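Local coordinates for nucleotidyltransferase-like protein (Exiguobacterium sibiricum, PDB 3C18), which is of unproven function but probably belongs with the enzymes that transfer nucleotidyl groups from nucleoside triphosphates, at residues Ile45-Ser50 and Val70-Leu75; Val51-Lys56 and Ser66-His71. One frame throughout, in Å; residues are numbered along the deposited sequence.

Contact 1: Ile45-Ser50 and Val70-Leu75; sequences ITRDPS and VHEQVL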
loop_
_atom_site.group_PDB
_atom_site.type_symbol
_atom_site.label_atom_id
_atom_site.label_comp_id
_atom_site.label_asym_id
_atom_site.label_seq_id
_atom_site.Cartn_x
_atom_site.Cartn_y
_atom_site.Cartn_z
ATOM N N ILE A 45 -8.472 -21.786 7.013
ATOM C CA ILE A 45 -9.395 -21.013 6.175
ATOM C C ILE A 45 -10.821 -21.274 6.634
ATOM O O ILE A 45 -11.269 -22.418 6.762
ATOM C CB ILE A 45 -9.252 -21.268 4.688
ATOM C CG1 ILE A 45 -7.802 -21.025 4.250
ATOM C CG2 ILE A 45 -10.149 -20.256 3.903
ATOM C CD1 ILE A 45 -6.886 -22.229 4.453
ATOM N N THR A 46 -11.519 -20.172 6.849
ATOM C CA THR A 46 -12.807 -20.182 7.493
ATOM C C THR A 46 -13.803 -19.183 6.901
ATOM O O THR A 46 -13.422 -18.165 6.310
ATOM C CB THR A 46 -12.578 -19.846 8.999
ATOM O OG1 THR A 46 -13.782 -20.016 9.730
ATOM C CG2 THR A 46 -12.092 -18.460 9.169
ATOM N N ARG A 47 -15.088 -19.503 7.060
ATOM C CA ARG A 47 -16.174 -18.621 6.671
ATOM C C ARG A 47 -16.797 -18.004 7.885
ATOM O O ARG A 47 -17.834 -17.361 7.821
ATOM C CB ARG A 47 -17.237 -19.354 5.879
ATOM C CG ARG A 47 -16.790 -19.761 4.540
ATOM C CD ARG A 47 -17.880 -20.495 3.799
ATOM N NE ARG A 47 -17.337 -21.058 2.582
ATOM C CZ ARG A 47 -17.975 -21.916 1.795
ATOM N NH1 ARG A 47 -19.194 -22.318 2.103
ATOM N NH2 ARG A 47 -17.385 -22.378 0.694
ATOM N N ASP A 48 -16.139 -18.187 9.013
ATOM C CA ASP A 48 -16.541 -17.492 10.231
ATOM C C ASP A 48 -16.707 -16.007 9.874
ATOM O O ASP A 48 -15.735 -15.333 9.528
ATOM C CB ASP A 48 -15.472 -17.651 11.329
ATOM C CG ASP A 48 -15.827 -16.928 12.641
ATOM O OD1 ASP A 48 -16.686 -16.026 12.652
ATOM O OD2 ASP A 48 -15.215 -17.256 13.675
ATOM N N PRO A 49 -17.933 -15.481 9.989
ATOM C CA PRO A 49 -18.253 -14.113 9.607
ATOM C C PRO A 49 -17.616 -13.068 10.477
ATOM O O PRO A 49 -17.603 -11.896 10.115
ATOM C CB PRO A 49 -19.769 -14.056 9.752
ATOM C CG PRO A 49 -20.094 -15.133 10.724
ATOM C CD PRO A 49 -19.141 -16.224 10.374
ATOM N N SER A 50 -17.046 -13.479 11.598
ATOM C CA SER A 50 -16.407 -12.509 12.496
ATOM C C SER A 50 -14.964 -12.334 12.110
ATOM O O SER A 50 -14.296 -11.471 12.616
ATOM C CB SER A 50 -16.493 -12.946 13.983
ATOM O OG SER A 50 -15.746 -14.128 14.247
ATOM N N VAL A 70 -7.775 -17.014 8.541
ATOM C CA VAL A 70 -8.134 -16.118 7.440
ATOM C C VAL A 70 -9.480 -16.466 6.840
ATOM O O VAL A 70 -9.787 -17.618 6.655
ATOM C CB VAL A 70 -7.100 -16.211 6.322
ATOM C CG1 VAL A 70 -7.416 -15.217 5.212
ATOM C CG2 VAL A 70 -5.706 -15.953 6.893
ATOM N N HIS A 71 -10.257 -15.449 6.539
ATOM C CA HIS A 71 -11.570 -15.680 5.887
ATOM C C HIS A 71 -11.337 -16.058 4.439
ATOM O O HIS A 71 -10.464 -15.508 3.777
ATOM C CB HIS A 71 -12.452 -14.432 5.964
ATOM C CG HIS A 71 -13.883 -14.699 5.640
ATOM N ND1 HIS A 71 -14.311 -14.944 4.351
ATOM C CD2 HIS A 71 -14.972 -14.814 6.430
ATOM C CE1 HIS A 71 -15.610 -15.174 4.360
ATOM N NE2 HIS A 71 -16.043 -15.079 5.608
ATOM N N GLU A 72 -12.135 -16.995 3.957
ATOM C CA GLU A 72 -12.033 -17.510 2.593
ATOM C C GLU A 72 -12.037 -16.420 1.530
ATOM O O GLU A 72 -11.403 -16.569 0.500
ATOM C CB GLU A 72 -13.175 -18.496 2.308
ATOM C CG GLU A 72 -13.106 -19.116 0.934
ATOM C CD GLU A 72 -14.219 -20.120 0.673
ATOM O OE1 GLU A 72 -14.943 -20.459 1.616
ATOM O OE2 GLU A 72 -14.371 -20.572 -0.480
ATOM N N GLN A 73 -12.692 -15.308 1.829
ATOM C CA GLN A 73 -12.883 -14.207 0.863
ATOM C C GLN A 73 -11.719 -13.272 0.911
ATOM O O GLN A 73 -11.401 -12.591 -0.059
ATOM C CB GLN A 73 -14.167 -13.424 1.154
ATOM C CG GLN A 73 -15.428 -14.301 1.031
ATOM C CD GLN A 73 -16.734 -13.525 1.205
ATOM O OE1 GLN A 73 -16.731 -12.306 1.407
ATOM N NE2 GLN A 73 -17.863 -14.243 1.137
ATOM N N VAL A 74 -11.072 -13.246 2.061
ATOM C CA VAL A 74 -9.860 -12.453 2.223
ATOM C C VAL A 74 -8.690 -13.135 1.495
ATOM O O VAL A 74 -7.882 -12.486 0.834
ATOM C CB VAL A 74 -9.537 -12.228 3.691
ATOM C CG1 VAL A 74 -8.166 -11.605 3.858
ATOM C CG2 VAL A 74 -10.621 -11.331 4.330
ATOM N N LEU A 75 -8.619 -14.447 1.626
ATOM C CA LEU A 75 -7.576 -15.227 0.986
ATOM C C LEU A 75 -7.755 -15.155 -0.528
ATOM O O LEU A 75 -6.810 -15.025 -1.318
ATOM C CB LEU A 75 -7.635 -16.705 1.414
ATOM C CG LEU A 75 -6.558 -17.601 0.789
ATOM C CD1 LEU A 75 -5.151 -17.035 1.055
ATOM C CD2 LEU A 75 -6.689 -19.058 1.233
HETATM O O HOH W 1 -18.822 -15.230 5.947
#

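Contact 2: Val51-Lys56 and Ser66-His71; sequences VEWTVK and SLHLVH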
loop_
_atom_site.group_PDB
_atom_site.type_symbol
_atom_site.label_atom_id
_atom_site.label_comp_id
_atom_site.label_asym_id
_atom_site.label_seq_id
_atom_site.Cartn_x
_atom_site.Cartn_y
_atom_site.Cartn_z
ATOM N N VAL A 51 -14.509 -13.168 11.188
ATOM C CA VAL A 51 -13.090 -13.215 10.832
ATOM C C VAL A 51 -12.709 -12.520 9.519
ATOM O O VAL A 51 -13.342 -12.690 8.473
ATOM C CB VAL A 51 -12.569 -14.673 10.763
ATOM C CG1 VAL A 51 -11.142 -14.673 10.239
ATOM C CG2 VAL A 51 -12.619 -15.363 12.130
ATOM N N GLU A 52 -11.646 -11.733 9.605
ATOM C CA GLU A 52 -11.012 -11.183 8.438
ATOM C C GLU A 52 -9.676 -11.933 8.310
ATOM O O GLU A 52 -9.482 -12.827 7.480
ATOM C CB GLU A 52 -10.779 -9.693 8.655
ATOM C CG GLU A 52 -10.830 -8.864 7.382
ATOM C CD GLU A 52 -12.268 -8.411 7.043
ATOM O OE1 GLU A 52 -12.875 -7.695 7.885
ATOM O OE2 GLU A 52 -12.779 -8.757 5.941
ATOM N N TRP A 53 -8.717 -11.512 9.129
ATOM C CA TRP A 53 -7.467 -12.257 9.288
ATOM C C TRP A 53 -6.879 -11.993 10.671
ATOM O O TRP A 53 -6.784 -10.851 11.112
ATOM C CB TRP A 53 -6.467 -11.848 8.213
ATOM C CG TRP A 53 -5.052 -12.175 8.545
ATOM C CD1 TRP A 53 -4.481 -13.422 8.568
ATOM C CD2 TRP A 53 -4.020 -11.265 8.925
ATOM N NE1 TRP A 53 -3.167 -13.342 8.952
ATOM C CE2 TRP A 53 -2.858 -12.029 9.178
ATOM C CE3 TRP A 53 -3.961 -9.882 9.066
ATOM C CZ2 TRP A 53 -1.654 -11.460 9.563
ATOM C CZ3 TRP A 53 -2.772 -9.321 9.457
ATOM C CH2 TRP A 53 -1.615 -10.107 9.675
ATOM N N THR A 54 -6.510 -13.056 11.348
ATOM C CA THR A 54 -5.888 -12.934 12.689
ATOM C C THR A 54 -4.852 -14.005 12.910
ATOM O O THR A 54 -4.689 -14.922 12.088
ATOM C CB THR A 54 -6.925 -12.879 13.873
ATOM O OG1 THR A 54 -6.250 -12.494 15.100
ATOM C CG2 THR A 54 -7.674 -14.206 14.043
ATOM N N VAL A 55 -4.110 -13.839 13.991
ATOM C CA VAL A 55 -2.994 -14.758 14.339
ATOM C C VAL A 55 -3.007 -15.105 15.824
ATOM O O VAL A 55 -3.336 -14.291 16.671
ATOM C CB VAL A 55 -1.640 -14.182 14.000
ATOM C CG1 VAL A 55 -0.515 -15.195 14.349
ATOM C CG2 VAL A 55 -1.589 -13.715 12.554
ATOM N N LYS A 56 -2.661 -16.346 16.091
ATOM C CA LYS A 56 -2.550 -16.898 17.447
ATOM C C LYS A 56 -1.218 -17.658 17.520
ATOM O O LYS A 56 -0.794 -18.247 16.553
ATOM C CB LYS A 56 -3.717 -17.861 17.704
ATOM C CG LYS A 56 -5.087 -17.273 17.381
ATOM C CD LYS A 56 -6.216 -18.232 17.732
ATOM C CE LYS A 56 -7.585 -17.736 17.203
ATOM N NZ LYS A 56 -8.811 -18.389 17.809
ATOM N N SER A 66 2.532 -21.147 15.009
ATOM C CA SER A 66 1.784 -19.942 14.618
ATOM C C SER A 66 0.523 -20.352 13.849
ATOM O O SER A 66 0.566 -21.133 12.919
ATOM C CB SER A 66 2.626 -19.021 13.729
ATOM O OG SER A 66 1.941 -17.801 13.533
ATOM N N LEU A 67 -0.601 -19.812 14.273
ATOM C CA LEU A 67 -1.843 -20.060 13.587
ATOM C C LEU A 67 -2.399 -18.794 12.922
ATOM O O LEU A 67 -2.728 -17.796 13.590
ATOM C CB LEU A 67 -2.839 -20.676 14.550
ATOM C CG LEU A 67 -4.095 -21.293 13.948
ATOM C CD1 LEU A 67 -4.581 -22.433 14.781
ATOM C CD2 LEU A 67 -5.160 -20.218 13.809
ATOM N N HIS A 68 -2.478 -18.867 11.598
ATOM C CA HIS A 68 -3.129 -17.846 10.774
ATOM C C HIS A 68 -4.559 -18.253 10.443
ATOM O O HIS A 68 -4.795 -19.271 9.829
ATOM C CB HIS A 68 -2.320 -17.553 9.516
ATOM C CG HIS A 68 -1.078 -16.741 9.785
ATOM N ND1 HIS A 68 -0.868 -15.491 9.239
ATOM C CD2 HIS A 68 -0.004 -16.988 10.579
ATOM C CE1 HIS A 68 0.295 -15.016 9.662
ATOM N NE2 HIS A 68 0.836 -15.902 10.485
ATOM N N LEU A 69 -5.492 -17.442 10.922
ATOM C CA LEU A 69 -6.924 -17.623 10.725
ATOM C C LEU A 69 -7.343 -16.562 9.720
ATOM O O LEU A 69 -7.211 -15.368 9.995
ATOM C CB LEU A 69 -7.690 -17.428 12.051
ATOM C CG LEU A 69 -9.180 -17.809 12.034
ATOM C CD1 LEU A 69 -9.379 -19.268 11.673
ATOM C CD2 LEU A 69 -9.824 -17.511 13.366
ATOM N N VAL A 70 -7.775 -17.014 8.541
ATOM C CA VAL A 70 -8.134 -16.118 7.440
ATOM C C VAL A 70 -9.480 -16.466 6.840
ATOM O O VAL A 70 -9.787 -17.618 6.655
ATOM C CB VAL A 70 -7.100 -16.211 6.322
ATOM C CG1 VAL A 70 -7.416 -15.217 5.212
ATOM C CG2 VAL A 70 -5.706 -15.953 6.893
ATOM N N HIS A 71 -10.257 -15.449 6.539
ATOM C CA HIS A 71 -11.570 -15.680 5.887
ATOM C C HIS A 71 -11.337 -16.058 4.439
ATOM O O HIS A 71 -10.464 -15.508 3.777
ATOM C CB HIS A 71 -12.452 -14.432 5.964
ATOM C CG HIS A 71 -13.883 -14.699 5.640
ATOM N ND1 HIS A 71 -14.311 -14.944 4.351
ATOM C CD2 HIS A 71 -14.972 -14.814 6.430
ATOM C CE1 HIS A 71 -15.610 -15.174 4.360
ATOM N NE2 HIS A 71 -16.043 -15.079 5.608
#

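Contact 1: Ile45-Ser50 and Val70-Leu75
T46 joins the neighbouring strand through its backbone: T46 N donates to V70 O at 3.1 Å, and T46 O accepts from E72 N at 2.9 Å. The same T46 O faces the CA-H of H71 and lies over one face of its imidazole, displaced toward the rim. R47 and E72 form a salt bridge, two extended chains running side by side, their flat ends turned only 23° apart. R47 NE donates (2.7 Å) to E72 OE1, which sits in the guanidinium plane and is met nearly along its C-O axis; R47 NH2 adds a weak bond to that oxygen. Here the parallel strands 40-46 and 63-71 end, the latter running straight into helix 72-81 with H71 as N-cap. With CG swung opposite the backbone N (chi1 -166°), H71 ND1 accepts from Q73 N (3.0 Å) in the ring plane, CD2 meets D48 O edge-on at 3.2 Å, and NE2 reaches R47 O through a water. A leucine here would probably leave Q73 N without its cap and break the water link to R47. Apolar packing brings I45 CG2 to 3.6 Å from E72 CA and I45 CG1 to 3.8 Å from L75 CD2, beside Y103 of helix 103-110.

Contact 2: Val51-Lys56 and Ser66-His71
W53 and H68 run alongside each other and meet at their ring margins, planes 34° apart, neither stacked on the other. W53 NE1 donates to H68 ND1 at 3.2 Å, nearly straight; the acceptor sits in the indole plane, but the donor is tilted well out of the imidazole plane. V55 also runs alongside H68: its CG2, anti to its own carbonyl carbon, makes a CH-pi contact over the imidazole centre, 3.8 Å from the centroid, on the side to which W53 NE1 is displaced. D36 bonds H68 NE2 and also S66 OG, so both ring nitrogens of H68 have partners and its rotation is fixed; W90 adds an edge-to-face ring contact.

L69 and T54 lie on the other face of the sheet, joined by V51 from the loop before the strand. L69 CD2 meets V51 CG2 at 3.7 Å, the two chains crossing at about a right angle, whereas T54 runs alongside L69 and rests CG2 3.8 Å from L69 CB. T54 OG1 hydrogen-bonds E245 of the second subunit. Along the backbone, the hydrogen-bonded pairs T54-L69 and K56-L67 each exchange two bonds, and H71 N closes the ladder on E52 O at 2.9 Å. This is the register of an antiparallel beta hairpin, strands 53-60 and 63-71, at one border of the mixed sheet in the nucleotidyltransferase-like part of the chain.

Contacts 1 and 2 lie on the two flanks of strand 63-71, their centres about 8 Å apart: strand 40-46 runs parallel to it on one flank and strand 53-60 antiparallel on the other. V70 and H71 belong to both. The backbone N of H71 is bonded in contact 2, while its side chain takes part in both, V51 O lying 3.2 Å from H71 CB. Segments 45-50 and 51-56 follow each other in the chain; the loop 47-52 carries it from one flank of strand 63-71 to the other. The contacts also touch directly, with T46 CG2 3.8 Å from L69 CD1 and V74 CG2 3.7 Å from E52 O. The second subunit reaches contact 2 but does not touch the segments of contact 1.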